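Local atomic coordinates of AA9 family lytic polysaccharide monooxygenase cel61B (Hypocrea jecorina, PDB entry 2VTC), a protein that cleaves crystalline and amorphous polysaccharides such as cellulose by copper-dependent oxidation of their glycosidic bonds, using O2 or H2O2 as cosubstrate. Residues 90-95 with 202-207; 112-117 with 179-184; 173-178 with 196-201. All blocks are in the same frame, centred on the assembly; numbering follows the deposited sequence.

Interaction 1: residues 90-95 with 202-207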
ATOM      1  N   THR A  90      -9.800   3.337 -13.033  1.00 22.47           N
ATOM      2  CA  THR A  90      -9.172   2.848 -14.265  1.00 23.49           C
ATOM      3  C   THR A  90      -8.057   3.768 -14.737  1.00 23.57           C
ATOM      4  O   THR A  90      -8.092   4.988 -14.488  1.00 24.02           O
ATOM      5  CB  THR A  90     -10.221   2.638 -15.414  1.00 24.00           C
ATOM      6  OG1 THR A  90      -9.610   1.965 -16.531  1.00 25.67           O
ATOM      7  CG2 THR A  90     -10.810   3.956 -15.859  1.00 24.53           C
ATOM      8  N   ALA A  91      -7.065   3.187 -15.414  1.00 23.92           N
ATOM      9  CA  ALA A  91      -5.849   3.913 -15.759  1.00 24.34           C
ATOM     10  C   ALA A  91      -5.139   3.228 -16.906  1.00 24.31           C
ATOM     11  O   ALA A  91      -5.111   1.995 -16.982  1.00 24.73           O
ATOM     12  CB  ALA A  91      -4.908   3.991 -14.536  1.00 24.32           C
ATOM     13  N   ALA A  92      -4.580   4.017 -17.816  1.00 25.05           N
ATOM     14  CA  ALA A  92      -3.718   3.466 -18.869  1.00 25.55           C
ATOM     15  C   ALA A  92      -2.370   3.031 -18.289  1.00 25.89           C
ATOM     16  O   ALA A  92      -1.836   3.689 -17.387  1.00 25.52           O
ATOM     17  CB  ALA A  92      -3.518   4.498 -19.985  1.00 25.28           C
ATOM     18  N   ALA A  93      -1.823   1.921 -18.787  1.00 26.54           N
ATOM     19  CA  ALA A  93      -0.486   1.503 -18.386  1.00 27.08           C
ATOM     20  C   ALA A  93       0.461   2.662 -18.653  1.00 27.55           C
ATOM     21  O   ALA A  93       0.332   3.349 -19.678  1.00 28.33           O
ATOM     22  CB  ALA A  93      -0.055   0.252 -19.139  1.00 27.16           C
ATOM     23  N   GLY A  94       1.390   2.895 -17.723  1.00 27.27           N
ATOM     24  CA  GLY A  94       2.310   4.029 -17.788  1.00 26.85           C
ATOM     25  C   GLY A  94       1.810   5.257 -17.052  1.00 26.48           C
ATOM     26  O   GLY A  94       2.561   6.224 -16.881  1.00 26.82           O
ATOM     27  N   SER A  95       0.551   5.236 -16.605  1.00 26.89           N
ATOM     28  CA  SER A  95       0.005   6.340 -15.820  1.00 27.02           C
ATOM     29  C   SER A  95       0.667   6.450 -14.442  1.00 27.27           C
ATOM     30  O   SER A  95       1.172   5.462 -13.896  1.00 27.30           O
ATOM     31  CB  SER A  95      -1.513   6.193 -15.638  1.00 27.39           C
ATOM     32  OG  SER A  95      -2.182   6.232 -16.889  1.00 30.08           O
ATOM     33  N   ALA A 202      -8.345  -0.843 -12.562  1.00 20.46           N
ATOM     34  CA  ALA A 202      -8.218  -1.604 -13.787  1.00 21.05           C
ATOM     35  C   ALA A 202      -7.236  -0.876 -14.697  1.00 21.41           C
ATOM     36  O   ALA A 202      -7.130   0.362 -14.643  1.00 21.94           O
ATOM     37  CB  ALA A 202      -9.577  -1.758 -14.454  1.00 20.73           C
ATOM     38  N   VAL A 203      -6.525  -1.648 -15.524  1.00 21.49           N
ATOM     39  CA  VAL A 203      -5.506  -1.128 -16.419  1.00 21.86           C
ATOM     40  C   VAL A 203      -5.925  -1.350 -17.876  1.00 22.27           C
ATOM     41  O   VAL A 203      -6.432  -2.421 -18.232  1.00 21.99           O
ATOM     42  CB  VAL A 203      -4.135  -1.770 -16.097  1.00 21.93           C
ATOM     43  CG1 VAL A 203      -3.072  -1.454 -17.165  1.00 22.30           C
ATOM     44  CG2 VAL A 203      -3.650  -1.292 -14.712  1.00 22.55           C
ATOM     45  N   THR A 204      -5.729  -0.307 -18.682  1.00 22.61           N
ATOM     46  CA  THR A 204      -6.046  -0.295 -20.115  1.00 23.37           C
ATOM     47  C   THR A 204      -4.775   0.010 -20.904  1.00 24.01           C
ATOM     48  O   THR A 204      -3.698   0.211 -20.328  1.00 24.21           O
ATOM     49  CB  THR A 204      -7.081   0.809 -20.425  1.00 22.59           C
ATOM     50  OG1 THR A 204      -6.551   2.094 -20.054  1.00 24.55           O
ATOM     51  CG2 THR A 204      -8.382   0.564 -19.656  1.00 23.70           C
ATOM     52  N   GLY A 205      -4.891   0.079 -22.229  1.00 25.57           N
ATOM     53  CA  GLY A 205      -3.794   0.614 -23.039  1.00 26.70           C
ATOM     54  C   GLY A 205      -3.013  -0.408 -23.831  1.00 27.55           C
ATOM     55  O   GLY A 205      -3.560  -1.429 -24.259  1.00 27.89           O
ATOM     56  N   SER A 206      -1.720  -0.129 -24.001  1.00 28.53           N
ATOM     57  CA  SER A 206      -0.895  -0.822 -24.994  1.00 29.32           C
ATOM     58  C   SER A 206       0.169  -1.769 -24.429  1.00 29.66           C
ATOM     59  O   SER A 206       1.012  -2.277 -25.172  1.00 29.59           O
ATOM     60  CB  SER A 206      -0.218   0.220 -25.891  1.00 29.74           C
ATOM     61  OG  SER A 206       0.587   1.072 -25.089  1.00 31.12           O
ATOM     62  N   GLY A 207       0.142  -2.010 -23.122  1.00 29.95           N
ATOM     63  CA  GLY A 207       1.068  -2.964 -22.527  1.00 29.49           C
ATOM     64  C   GLY A 207       0.712  -4.373 -22.959  1.00 29.57           C
ATOM     65  O   GLY A 207      -0.472  -4.681 -23.183  1.00 29.82           O
TER
HETATM   66  O   HOH W   1      -8.518   3.544 -18.528  1.00 26.99           O
HETATM   67  O   HOH W   2      -0.785   2.418 -22.206  1.00 32.25           O
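Three backbone hydrogen bonds run between 90-93 and 202-204, and the strands 90-92 and 202-204 pair in parallel. Ala91 N donates to Ala202 O at 2.9 Å, and the bond is bent at the hydrogen, 134°. Ala91 O then accepts from Thr204 N. The last bond, Ala93 N to Thr204 O, is straighter, 164° at the hydrogen, and falls where segment 90-95 leaves its strand. CA-H...O contacts add to the pairing. In the two shortest, Thr90 CA lies 3.2 Å from Ala202 O, and Val203 CA approaches Ala91 O equally closely.

Thr90, Ala92, Ala202 and Thr204 share one face of the sheet. There the side chains of Thr90 and Thr204 cross at about a right angle, with Thr90 OG1 3.6 Å from Thr204 CG2. A water bridges the two hydroxyls, 2.8 Å from Thr90 OG1. Thr90 OG1 stands opposite its own backbone N (chi1 -171°), which turns it toward this water and Thr204. Just past its strand, Ala93 packs its CB on Val203 CG1 at 4.0 Å. A second water donates to Ala93 O and accepts from Ser206 N, linking the two loops.

A type II turn from Ala92 to Ser95 ends the pairing. Ala92 O takes two bonds there, from Ser95 N and from Ser95 OG at 2.6 Å. Ala91 and Val203 lie on the buried face and both touch Ile165, while Ala91 also meets Ile28 of strand 22-28. Strand 193-204 has strand 89-92 as a parallel neighbour and strand 172-182 as an antiparallel one, whose Tyr174 packs on Val203.

Interaction 2: residues 112-117 with 179-184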
ATOM      1  N   PRO A 112      10.796   2.941   5.005  1.00 17.42           N
ATOM      2  CA  PRO A 112      10.622   2.845   3.555  1.00 17.41           C
ATOM      3  C   PRO A 112       9.153   2.874   3.105  1.00 16.75           C
ATOM      4  O   PRO A 112       8.234   2.762   3.919  1.00 17.08           O
ATOM      5  CB  PRO A 112      11.218   1.479   3.233  1.00 17.22           C
ATOM      6  CG  PRO A 112      10.851   0.633   4.450  1.00 18.56           C
ATOM      7  CD  PRO A 112      11.001   1.621   5.622  1.00 17.21           C
ATOM      8  N   ILE A 113       8.982   2.999   1.800  1.00 16.62           N
ATOM      9  CA  ILE A 113       7.664   3.002   1.154  1.00 16.61           C
ATOM     10  C   ILE A 113       7.716   2.018  -0.006  1.00 16.70           C
ATOM     11  O   ILE A 113       8.647   2.069  -0.816  1.00 16.38           O
ATOM     12  CB  ILE A 113       7.311   4.424   0.619  1.00 17.19           C
ATOM     13  CG1 ILE A 113       7.316   5.442   1.778  1.00 17.14           C
ATOM     14  CG2 ILE A 113       5.972   4.402  -0.126  1.00 16.59           C
ATOM     15  CD1 ILE A 113       6.885   6.837   1.387  1.00 18.38           C
ATOM     16  N   VAL A 114       6.736   1.099  -0.058  1.00 16.28           N
ATOM     17  CA  VAL A 114       6.690   0.093  -1.133  1.00 15.88           C
ATOM     18  C   VAL A 114       5.254   0.009  -1.688  1.00 15.40           C
ATOM     19  O   VAL A 114       4.282   0.255  -0.957  1.00 15.86           O
ATOM     20  CB  VAL A 114       7.142  -1.314  -0.627  1.00 16.71           C
ATOM     21  CG1 VAL A 114       8.626  -1.325  -0.194  1.00 16.28           C
ATOM     22  CG2 VAL A 114       6.249  -1.798   0.537  1.00 18.60           C
ATOM     23  N   THR A 115       5.144  -0.321  -2.981  1.00 15.60           N
ATOM     24  CA  THR A 115       3.837  -0.525  -3.628  1.00 15.09           C
ATOM     25  C   THR A 115       3.861  -1.805  -4.462  1.00 14.89           C
ATOM     26  O   THR A 115       4.842  -2.097  -5.157  1.00 14.84           O
ATOM     27  CB  THR A 115       3.441   0.672  -4.521  1.00 15.03           C
ATOM     28  OG1 THR A 115       3.624   1.880  -3.768  1.00 17.00           O
ATOM     29  CG2 THR A 115       1.976   0.611  -4.949  1.00 15.08           C
ATOM     30  N   TYR A 116       2.761  -2.552  -4.375  1.00 15.20           N
ATOM     31  CA  TYR A 116       2.630  -3.832  -5.094  1.00 14.88           C
ATOM     32  C   TYR A 116       1.381  -3.784  -5.975  1.00 15.45           C
ATOM     33  O   TYR A 116       0.467  -2.956  -5.752  1.00 16.14           O
ATOM     34  CB  TYR A 116       2.471  -4.996  -4.102  1.00 14.50           C
ATOM     35  CG  TYR A 116       3.606  -5.184  -3.107  1.00 14.56           C
ATOM     36  CD1 TYR A 116       4.637  -6.092  -3.344  1.00 14.46           C
ATOM     37  CD2 TYR A 116       3.624  -4.460  -1.898  1.00 13.97           C
ATOM     38  CE1 TYR A 116       5.691  -6.258  -2.432  1.00 15.60           C
ATOM     39  CE2 TYR A 116       4.660  -4.618  -0.984  1.00 15.91           C
ATOM     40  CZ  TYR A 116       5.679  -5.525  -1.247  1.00 14.82           C
ATOM     41  OH  TYR A 116       6.697  -5.705  -0.323  1.00 16.73           O
ATOM     42  N   VAL A 117       1.329  -4.709  -6.934  1.00 15.93           N
ATOM     43  CA  VAL A 117       0.123  -4.916  -7.758  1.00 15.93           C
ATOM     44  C   VAL A 117      -0.202  -6.411  -7.851  1.00 15.77           C
ATOM     45  O   VAL A 117       0.689  -7.239  -7.774  1.00 15.51           O
ATOM     46  CB  VAL A 117       0.285  -4.274  -9.160  1.00 16.18           C
ATOM     47  CG1 VAL A 117       1.412  -4.921  -9.938  1.00 17.30           C
ATOM     48  CG2 VAL A 117      -1.048  -4.268  -9.949  1.00 16.71           C
ATOM     49  N   GLU A 179       2.059   0.815   0.644  1.00 15.35           N
ATOM     50  CA  GLU A 179       2.356   0.508   2.043  1.00 15.18           C
ATOM     51  C   GLU A 179       3.508   1.311   2.635  1.00 15.80           C
ATOM     52  O   GLU A 179       4.579   1.361   2.056  1.00 16.04           O
ATOM     53  CB  GLU A 179       2.664  -0.974   2.182  1.00 15.51           C
ATOM     54  CG  GLU A 179       2.910  -1.464   3.621  1.00 15.00           C
ATOM     55  CD  GLU A 179       3.175  -2.951   3.640  1.00 14.57           C
ATOM     56  OE1 GLU A 179       3.833  -3.467   2.684  1.00 14.98           O
ATOM     57  OE2 GLU A 179       2.726  -3.643   4.607  1.00 15.76           O
ATOM     58  N   LEU A 180       3.275   1.891   3.810  1.00 16.61           N
ATOM     59  CA  LEU A 180       4.328   2.583   4.558  1.00 16.57           C
ATOM     60  C   LEU A 180       4.761   1.667   5.676  1.00 16.68           C
ATOM     61  O   LEU A 180       3.926   1.119   6.412  1.00 16.57           O
ATOM     62  CB  LEU A 180       3.811   3.908   5.147  1.00 16.48           C
ATOM     63  CG  LEU A 180       3.022   4.827   4.215  1.00 17.48           C
ATOM     64  CD1 LEU A 180       2.554   6.104   4.926  1.00 18.59           C
ATOM     65  CD2 LEU A 180       3.764   5.184   2.980  1.00 18.89           C
ATOM     66  N   LEU A 181       6.073   1.480   5.820  1.00 16.15           N
ATOM     67  CA  LEU A 181       6.575   0.661   6.924  1.00 17.35           C
ATOM     68  C   LEU A 181       7.284   1.605   7.899  1.00 17.95           C
ATOM     69  O   LEU A 181       8.484   1.876   7.731  1.00 18.42           O
ATOM     70  CB  LEU A 181       7.544  -0.410   6.446  1.00 18.10           C
ATOM     71  CG  LEU A 181       6.914  -1.546   5.599  1.00 19.72           C
ATOM     72  CD1 LEU A 181       6.821  -1.081   4.152  1.00 20.95           C
ATOM     73  CD2 LEU A 181       7.759  -2.785   5.710  1.00 23.48           C
ATOM     74  N   ALA A 182       6.537   2.117   8.880  1.00 17.99           N
ATOM     75  CA  ALA A 182       7.082   3.114   9.842  1.00 18.12           C
ATOM     76  C   ALA A 182       7.996   2.400  10.833  1.00 18.43           C
ATOM     77  O   ALA A 182       7.607   1.447  11.552  1.00 17.55           O
ATOM     78  CB  ALA A 182       5.937   3.885  10.545  1.00 18.59           C
ATOM     79  N   ALA A 183       9.253   2.875  10.864  1.00 18.89           N
ATOM     80  CA  ALA A 183      10.338   2.133  11.466  1.00 19.13           C
ATOM     81  C   ALA A 183      10.906   2.735  12.772  1.00 20.26           C
ATOM     82  O   ALA A 183      11.903   2.233  13.262  1.00 20.43           O
ATOM     83  CB  ALA A 183      11.483   1.941  10.432  1.00 18.80           C
ATOM     84  N   HIS A 184      10.266   3.773  13.308  1.00 20.90           N
ATOM     85  CA  HIS A 184      10.741   4.387  14.583  1.00 22.92           C
ATOM     86  C   HIS A 184      10.920   3.378  15.721  1.00 23.49           C
ATOM     87  O   HIS A 184      11.794   3.570  16.603  1.00 23.79           O
ATOM     88  CB  HIS A 184       9.855   5.551  15.015  1.00 23.63           C
ATOM     89  CG  HIS A 184       8.391   5.263  14.920  1.00 25.80           C
ATOM     90  ND1 HIS A 184       7.618   4.953  16.018  1.00 28.86           N
ATOM     91  CD2 HIS A 184       7.560   5.237  13.850  1.00 25.83           C
ATOM     92  CE1 HIS A 184       6.370   4.749  15.629  1.00 23.19           C
ATOM     93  NE2 HIS A 184       6.309   4.903  14.319  1.00 28.67           N
TER
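Val114 and Glu179 form a hydrogen-bonded antiparallel pair inside the beta sandwich of the AA9 fold. Val114 N donates to Glu179 O at 3.0 Å, and Glu179 N returns a bond to Val114 O at 2.8 Å. A third bond, Leu181 N to Pro112 O, is almost straight, 175° at the hydrogen. It extends the pairing to the proline just before strand 113-117.

The side chains fall on two faces. Ile113 and Leu180 lie side by side on one of them. Leu180 CD2 sits against Ile113 CG1 at 3.8 Å and also touches CG2 and CD1, so a single methyl is met by three carbons. On the other face, Val114 CG2 is 3.7 Å from Leu181 CD1, the two side chains crossing at about a right angle. Pro112 also crosses Leu181, its ring atom CG resting 4.0 Å from Leu181 CB.

Glu179 runs alongside Val114. Its CG is trans to the backbone N (chi1 -176°) and the next torsion is extended, which carries the carboxylate out past Val114 to the ring of Tyr116. OE1 also forms a salt bridge with Arg177 and accepts from Tyr221. These partners probably favour a charged carboxylate in this buried place. Tyr221 further bonds the Tyr116 hydroxyl, tying both residues to one phenol.

Leu180 lies near the metal site, its side chain about 4 Å (nearest atoms) from that of the copper ligand Tyr195. Nickel occupies the site in this crystal. His184, probably an O2-binding residue, stacks on His108, another copper ligand. At the edge of the Tyr116 ring, Glu179 OE1 lies near the ring plane, 3.9 Å from CE2, with carboxylate and ring planes 71° apart.

Interaction 3: residues 173-178 with 196-201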
ATOM      1  N   ASN A 173      -7.935  -6.422 -14.652  1.00 18.67           N
ATOM      2  CA  ASN A 173      -8.463  -5.904 -13.399  1.00 18.45           C
ATOM      3  C   ASN A 173      -7.405  -6.137 -12.324  1.00 17.40           C
ATOM      4  O   ASN A 173      -6.998  -7.275 -12.092  1.00 17.64           O
ATOM      5  CB  ASN A 173      -9.753  -6.619 -13.019  1.00 18.55           C
ATOM      6  CG  ASN A 173     -10.901  -6.319 -13.973  1.00 21.40           C
ATOM      7  OD1 ASN A 173     -11.052  -5.196 -14.476  1.00 20.97           O
ATOM      8  ND2 ASN A 173     -11.731  -7.328 -14.210  1.00 23.29           N
ATOM      9  N   TYR A 174      -6.937  -5.057 -11.694  1.00 17.32           N
ATOM     10  CA  TYR A 174      -5.845  -5.181 -10.704  1.00 17.07           C
ATOM     11  C   TYR A 174      -6.182  -4.464  -9.396  1.00 16.95           C
ATOM     12  O   TYR A 174      -7.070  -3.585  -9.343  1.00 16.33           O
ATOM     13  CB  TYR A 174      -4.533  -4.577 -11.250  1.00 17.76           C
ATOM     14  CG  TYR A 174      -4.024  -5.208 -12.530  1.00 18.32           C
ATOM     15  CD1 TYR A 174      -3.176  -6.324 -12.492  1.00 18.41           C
ATOM     16  CD2 TYR A 174      -4.382  -4.687 -13.773  1.00 20.92           C
ATOM     17  CE1 TYR A 174      -2.695  -6.922 -13.661  1.00 19.53           C
ATOM     18  CE2 TYR A 174      -3.910  -5.280 -14.959  1.00 19.17           C
ATOM     19  CZ  TYR A 174      -3.073  -6.388 -14.890  1.00 19.25           C
ATOM     20  OH  TYR A 174      -2.592  -6.995 -16.030  1.00 19.83           O
ATOM     21  N   VAL A 175      -5.463  -4.883  -8.351  1.00 16.41           N
ATOM     22  CA  VAL A 175      -5.464  -4.208  -7.067  1.00 16.66           C
ATOM     23  C   VAL A 175      -4.049  -3.690  -6.843  1.00 15.97           C
ATOM     24  O   VAL A 175      -3.058  -4.413  -7.063  1.00 15.70           O
ATOM     25  CB  VAL A 175      -5.842  -5.176  -5.921  1.00 15.46           C
ATOM     26  CG1 VAL A 175      -5.978  -4.423  -4.599  1.00 16.22           C
ATOM     27  CG2 VAL A 175      -7.210  -5.841  -6.200  1.00 15.85           C
ATOM     28  N   PHE A 176      -3.965  -2.448  -6.368  1.00 15.73           N
ATOM     29  CA  PHE A 176      -2.672  -1.849  -5.992  1.00 15.71           C
ATOM     30  C   PHE A 176      -2.594  -1.743  -4.471  1.00 14.70           C
ATOM     31  O   PHE A 176      -3.536  -1.255  -3.838  1.00 16.17           O
ATOM     32  CB  PHE A 176      -2.513  -0.477  -6.640  1.00 16.32           C
ATOM     33  CG  PHE A 176      -2.256  -0.549  -8.098  1.00 16.74           C
ATOM     34  CD1 PHE A 176      -0.967  -0.449  -8.605  1.00 17.01           C
ATOM     35  CD2 PHE A 176      -3.307  -0.808  -8.972  1.00 17.04           C
ATOM     36  CE1 PHE A 176      -0.723  -0.539  -9.976  1.00 19.56           C
ATOM     37  CE2 PHE A 176      -3.078  -0.934 -10.351  1.00 17.78           C
ATOM     38  CZ  PHE A 176      -1.782  -0.791 -10.862  1.00 18.04           C
ATOM     39  N   ARG A 177      -1.502  -2.246  -3.891  1.00 15.43           N
ATOM     40  CA  ARG A 177      -1.319  -2.281  -2.442  1.00 15.13           C
ATOM     41  C   ARG A 177      -0.139  -1.376  -2.109  1.00 15.32           C
ATOM     42  O   ARG A 177       1.005  -1.740  -2.374  1.00 15.23           O
ATOM     43  CB  ARG A 177      -1.081  -3.725  -1.975  1.00 14.76           C
ATOM     44  CG  ARG A 177      -0.818  -3.962  -0.491  1.00 14.65           C
ATOM     45  CD  ARG A 177      -0.433  -5.422  -0.287  1.00 14.35           C
ATOM     46  NE  ARG A 177      -0.218  -5.680   1.138  1.00 16.03           N
ATOM     47  CZ  ARG A 177       0.916  -5.362   1.781  1.00 15.64           C
ATOM     48  NH1 ARG A 177       1.958  -4.812   1.114  1.00 15.06           N
ATOM     49  NH2 ARG A 177       0.995  -5.599   3.098  1.00 14.98           N
ATOM     50  N   HIS A 178      -0.469  -0.196  -1.565  1.00 15.48           N
ATOM     51  CA  HIS A 178       0.492   0.874  -1.274  1.00 15.67           C
ATOM     52  C   HIS A 178       0.776   0.858   0.236  1.00 15.31           C
ATOM     53  O   HIS A 178      -0.181   0.875   1.034  1.00 16.27           O
ATOM     54  CB  HIS A 178      -0.126   2.206  -1.710  1.00 15.91           C
ATOM     55  CG  HIS A 178       0.723   3.408  -1.405  1.00 17.88           C
ATOM     56  ND1 HIS A 178       2.007   3.565  -1.888  1.00 18.42           N
ATOM     57  CD2 HIS A 178       0.449   4.524  -0.686  1.00 20.41           C
ATOM     58  CE1 HIS A 178       2.496   4.722  -1.457  1.00 18.06           C
ATOM     59  NE2 HIS A 178       1.573   5.319  -0.726  1.00 18.92           N
ATOM     60  N   PRO A 196      -0.619  -0.920   5.158  1.00 15.74           N
ATOM     61  CA  PRO A 196      -1.023  -1.231   3.774  1.00 15.82           C
ATOM     62  C   PRO A 196      -2.400  -0.658   3.421  1.00 15.67           C
ATOM     63  O   PRO A 196      -3.311  -0.643   4.260  1.00 15.78           O
ATOM     64  CB  PRO A 196      -1.063  -2.762   3.749  1.00 14.78           C
ATOM     65  CG  PRO A 196      -1.439  -3.160   5.138  1.00 15.35           C
ATOM     66  CD  PRO A 196      -0.767  -2.087   6.043  1.00 15.96           C
ATOM     67  N   GLN A 197      -2.521  -0.181   2.193  1.00 15.75           N
ATOM     68  CA  GLN A 197      -3.775   0.360   1.697  1.00 15.93           C
ATOM     69  C   GLN A 197      -4.007  -0.143   0.276  1.00 16.88           C
ATOM     70  O   GLN A 197      -3.141   0.028  -0.594  1.00 16.02           O
ATOM     71  CB  GLN A 197      -3.707   1.891   1.688  1.00 17.15           C
ATOM     72  CG  GLN A 197      -3.635   2.457   3.126  1.00 16.48           C
ATOM     73  CD  GLN A 197      -4.986   2.446   3.813  1.00 17.96           C
ATOM     74  OE1 GLN A 197      -5.331   1.514   4.549  1.00 19.70           O
ATOM     75  NE2 GLN A 197      -5.755   3.480   3.578  1.00 16.68           N
ATOM     76  N   CYS A 198      -5.174  -0.758   0.055  1.00 16.23           N
ATOM     77  CA  CYS A 198      -5.495  -1.290  -1.272  1.00 16.59           C
ATOM     78  C   CYS A 198      -6.528  -0.457  -2.033  1.00 17.00           C
ATOM     79  O   CYS A 198      -7.498   0.057  -1.449  1.00 17.72           O
ATOM     80  CB  CYS A 198      -5.977  -2.736  -1.121  1.00 16.47           C
ATOM     81  SG  CYS A 198      -4.734  -3.870  -0.565  1.00 16.60           S
ATOM     82  N   VAL A 199      -6.317  -0.348  -3.346  1.00 17.22           N
ATOM     83  CA  VAL A 199      -7.254   0.349  -4.259  1.00 17.59           C
ATOM     84  C   VAL A 199      -7.479  -0.496  -5.533  1.00 17.61           C
ATOM     85  O   VAL A 199      -6.536  -1.071  -6.066  1.00 16.75           O
ATOM     86  CB  VAL A 199      -6.788   1.782  -4.636  1.00 18.68           C
ATOM     87  CG1 VAL A 199      -6.595   2.649  -3.374  1.00 19.73           C
ATOM     88  CG2 VAL A 199      -5.494   1.739  -5.449  1.00 19.16           C
ATOM     89  N   ASN A 200      -8.733  -0.588  -5.993  1.00 17.72           N
ATOM     90  CA  ASN A 200      -9.038  -1.276  -7.256  1.00 18.06           C
ATOM     91  C   ASN A 200      -8.731  -0.321  -8.390  1.00 18.17           C
ATOM     92  O   ASN A 200      -9.322   0.756  -8.465  1.00 18.07           O
ATOM     93  CB  ASN A 200     -10.536  -1.640  -7.320  1.00 17.88           C
ATOM     94  CG  ASN A 200     -10.958  -2.656  -6.275  1.00 15.95           C
ATOM     95  OD1 ASN A 200     -10.171  -3.477  -5.806  1.00 17.51           O
ATOM     96  ND2 ASN A 200     -12.253  -2.605  -5.913  1.00 17.08           N
ATOM     97  N   ILE A 201      -7.786  -0.689  -9.242  1.00 18.37           N
ATOM     98  CA  ILE A 201      -7.524   0.069 -10.464  1.00 20.13           C
ATOM     99  C   ILE A 201      -7.362  -0.868 -11.675  1.00 20.49           C
ATOM    100  O   ILE A 201      -6.374  -1.608 -11.799  1.00 19.86           O
ATOM    101  CB  ILE A 201      -6.277   0.999 -10.371  1.00 20.50           C
ATOM    102  CG1 ILE A 201      -6.331   1.909  -9.142  1.00 20.20           C
ATOM    103  CG2 ILE A 201      -6.176   1.847 -11.658  1.00 21.17           C
ATOM    104  CD1 ILE A 201      -4.979   2.609  -8.850  1.00 21.71           C
TER
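Phe176 and Val199 make the central hydrogen-bonded pair of this antiparallel hairpin. Phe176 N donates to Val199 O at 2.9 Å in the carbonyl plane, and Val199 N answers to Phe176 O. His178 and Gln197 form a second two-bond pair. At the far end, Ile201 N donates to Tyr174 O at 3.0 Å, while the return bond from Tyr174 N is weak.

Apolar contacts fill the face of Phe176, Val199 and Ile201. Phe176 CE2 lies 3.7 Å from Ile201 CB, the side chains crossing at about a right angle. Ile201 O sits at the ring edge, in its plane. Phe176 CB meets Val199 CG2. Ile97 of strand 96-102 covers both Phe176 and Ile201.

On the other face, Arg177 runs past Cys198, its CG 3.9 Å from Cys198 SG, which is disulfide-bonded to Cys78. An extended chain from CG to NE (chi2 -173°) carries the guanidinium alongside Pro196, whose CB lies over one face toward the rim, 3.6 Å from Arg177 NH2. NH1 makes a salt bridge to Glu179, and NE and NH2 donate to Val77 O and Ile76 O, respectively. Replacing Arg177 with alanine is likely to leave Glu179 without this charged mate, take two donors from the carbonyls and open a gap beside Pro196.

The buried guanidinium charge is probably offset by Glu179 and the two carbonyls. Disulfide and guanidinium both tie the hairpin to helix 75-78.

Overall arrangement
All three contacts belong to one mixed sheet. Interactions 1 and 3 share strand 193-204, and interactions 2 and 3 share strand 172-182. Interaction 3, the hairpin pairing, is therefore the middle piece. It and interaction 2 are buried, and they touch through Tyr116 N to Arg177 O and Thr115 OG1 to His178 ND1, both probable hydrogen bonds. Interaction 1 is only partly buried, about 24 Å between centres from interaction 2, and meets interaction 3 by packing such as Ala91 CB on Ile201 CG2. The chemistry follows the place. Water bridges hydroxyls and loops in interaction 1, whereas a charged pair in the core joins interactions 2 and 3.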